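Local coordinates for protein multiheme cytochrome cf (Carboxydothermus ferrireducens DSM 11255, PDB 6QVM) that probably reduces insoluble extracellular Fe(III) by passing electrons through its eleven c-type hemes while inserted in the S-layer of the cell, at residues K129-Y134 and A166-L171. Residues are numbered along the deposited sequence; the frame is centred on the assembly and turned at random.
Sequences KQRLAY and ANQKAL
Asn167 lays its side chain across segment 129-134, between Gln130 and Tyr134, joining helices 129-139 and 165-176 in a heme-free lobe, consistent with the S-layer-binding module. CB and CG both lie beside the backbone O of Gln130, CB at 3.5 Å and CG at 3.7 Å. With chi1 at -44°, CG stands anti to the carbonyl carbon, which carries the amide over the turn between Gln130 and Tyr134. There the two branches part: OD1 lies 3.5 Å from CB of Tyr134, oblique to its ring, while ND2 donates to OE1 of Gln130 at 2.8 Å. The N-H...O angle of 161° makes this bond fairly straight, and the acceptor is nearly in the amide plane of Asn167; the two amides are almost perpendicular, and the donor sits well above the carbonyl plane of Gln130, not on a lone pair. OE1 of Gln130 also accepts from the backbone N of Ala164, so two donors grip one oxygen. Trimming Asn167 to an alanine is likely to leave OE1 with the Ala164 N-H but without its donor across the helices, and to open a gap beside Tyr134. Beyond this polar end, CB of Ala133 makes apolar contact with CD1 of Leu171 at 3.8 Å, and the methyl of Ala170 meets backbone, CB lying 3.7 Å from O of Ala133. The two alanines keep side chains small where the segment axes close to 8.1 Å, crossing at 74°. The single directional amide bond thus probably fixes the rotation of the Asn167 amide, whereas the contacts of Ala133 and Ala170 are non-directional and depend on close fit.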
loop_
_atom_site.group_PDB
_atom_site.type_symbol
_atom_site.label_atom_id
_atom_site.label_comp_id
_atom_site.label_asym_id
_atom_site.label_seq_id
_atom_site.Cartn_x
_atom_site.Cartn_y
_atom_site.Cartn_z
ATOM N N LYS A 129 -10.585 32.809 36.676
ATOM C CA LYS A 129 -9.747 33.820 36.043
ATOM C C LYS A 129 -8.278 33.640 36.396
ATOM O O LYS A 129 -7.402 33.936 35.576
ATOM C CB LYS A 129 -10.242 35.207 36.450
ATOM C CG LYS A 129 -9.629 36.370 35.690
ATOM C CD LYS A 129 -10.619 37.518 35.644
ATOM C CE LYS A 129 -9.998 38.797 35.127
ATOM N NZ LYS A 129 -11.028 39.867 35.053
ATOM N N GLN A 130 -7.983 33.141 37.598
ATOM C CA GLN A 130 -6.587 33.023 37.998
ATOM C C GLN A 130 -5.943 31.773 37.412
ATOM O O GLN A 130 -4.765 31.802 37.045
ATOM C CB GLN A 130 -6.459 33.034 39.522
ATOM C CG GLN A 130 -7.059 31.823 40.227
ATOM C CD GLN A 130 -6.891 31.883 41.728
ATOM O OE1 GLN A 130 -5.775 31.979 42.237
ATOM N NE2 GLN A 130 -8.005 31.843 42.448
ATOM N N ARG A 131 -6.690 30.675 37.294
ATOM C CA ARG A 131 -6.080 29.485 36.719
ATOM C C ARG A 131 -6.099 29.512 35.197
ATOM O O ARG A 131 -5.304 28.810 34.563
ATOM C CB ARG A 131 -6.747 28.225 37.270
ATOM C CG ARG A 131 -5.895 27.598 38.369
ATOM C CD ARG A 131 -6.489 26.386 39.040
ATOM N NE ARG A 131 -6.227 25.128 38.335
ATOM C CZ ARG A 131 -5.017 24.600 38.138
ATOM N NH1 ARG A 131 -4.890 23.441 37.507
ATOM N NH2 ARG A 131 -3.929 25.220 38.566
ATOM N N LEU A 132 -6.977 30.316 34.593
ATOM C CA LEU A 132 -6.827 30.603 33.171
ATOM C C LEU A 132 -5.519 31.333 32.906
ATOM O O LEU A 132 -4.827 31.045 31.924
ATOM C CB LEU A 132 -8.007 31.426 32.659
ATOM C CG LEU A 132 -7.867 31.937 31.219
ATOM C CD1 LEU A 132 -7.846 30.775 30.231
ATOM C CD2 LEU A 132 -8.970 32.928 30.870
ATOM N N ALA A 133 -5.165 32.289 33.772
ATOM C CA ALA A 133 -3.893 32.988 33.627
ATOM C C ALA A 133 -2.715 32.043 33.821
ATOM O O ALA A 133 -1.662 32.229 33.200
ATOM C CB ALA A 133 -3.817 34.150 34.615
ATOM N N TYR A 134 -2.873 31.028 34.672
ATOM C CA TYR A 134 -1.821 30.036 34.867
ATOM C C TYR A 134 -1.682 29.140 33.643
ATOM O O TYR A 134 -0.592 29.014 33.070
ATOM C CB TYR A 134 -2.123 29.212 36.119
ATOM C CG TYR A 134 -1.162 28.075 36.386
ATOM C CD1 TYR A 134 0.179 28.321 36.669
ATOM C CD2 TYR A 134 -1.603 26.755 36.388
ATOM C CE1 TYR A 134 1.056 27.280 36.929
ATOM C CE2 TYR A 134 -0.737 25.709 36.647
ATOM C CZ TYR A 134 0.590 25.976 36.917
ATOM O OH TYR A 134 1.452 24.933 37.174
ATOM N N ALA A 166 0.554 30.387 43.324
ATOM C CA ALA A 166 0.947 29.918 42.001
ATOM C C ALA A 166 0.507 30.885 40.904
ATOM O O ALA A 166 1.262 31.151 39.963
ATOM C CB ALA A 166 0.374 28.523 41.757
ATOM N N ASN A 167 -0.694 31.446 41.027
ATOM C CA ASN A 167 -1.314 32.212 39.955
ATOM C C ASN A 167 -1.091 33.717 40.068
ATOM O O ASN A 167 -1.551 34.459 39.196
ATOM C CB ASN A 167 -2.821 31.926 39.923
ATOM C CG ASN A 167 -3.142 30.450 40.071
ATOM O OD1 ASN A 167 -2.386 29.590 39.621
ATOM N ND2 ASN A 167 -4.258 30.150 40.720
ATOM N N GLN A 168 -0.383 34.185 41.099
ATOM C CA GLN A 168 -0.338 35.618 41.379
ATOM C C GLN A 168 0.423 36.377 40.300
ATOM O O GLN A 168 -0.104 37.312 39.688
ATOM C CB GLN A 168 0.285 35.869 42.753
ATOM C CG GLN A 168 -0.681 35.683 43.910
ATOM C CD GLN A 168 -0.078 36.082 45.241
ATOM O OE1 GLN A 168 1.140 36.170 45.377
ATOM N NE2 GLN A 168 -0.930 36.340 46.225
ATOM N N LYS A 169 1.678 35.999 40.064
ATOM C CA LYS A 169 2.480 36.708 39.071
ATOM C C LYS A 169 1.926 36.498 37.667
ATOM O O LYS A 169 1.994 37.398 36.821
ATOM C CB LYS A 169 3.934 36.256 39.153
ATOM C CG LYS A 169 4.311 35.630 40.488
ATOM C CD LYS A 169 5.814 35.610 40.673
ATOM C CE LYS A 169 6.332 36.991 41.015
ATOM N NZ LYS A 169 7.807 37.077 40.875
ATOM N N ALA A 170 1.377 35.312 37.401
ATOM C CA ALA A 170 0.833 35.021 36.077
ATOM C C ALA A 170 -0.373 35.898 35.775
ATOM O O ALA A 170 -0.531 36.397 34.654
ATOM C CB ALA A 170 0.453 33.547 35.972
ATOM N N LEU A 171 -1.232 36.106 36.773
ATOM C CA LEU A 171 -2.431 36.909 36.557
ATOM C C LEU A 171 -2.089 38.357 36.227
ATOM O O LEU A 171 -2.829 39.014 35.488
ATOM C CB LEU A 171 -3.331 36.832 37.789
ATOM C CG LEU A 171 -4.739 37.430 37.747
ATOM C CD1 LEU A 171 -5.507 36.945 36.531
ATOM C CD2 LEU A 171 -5.480 37.062 39.023
#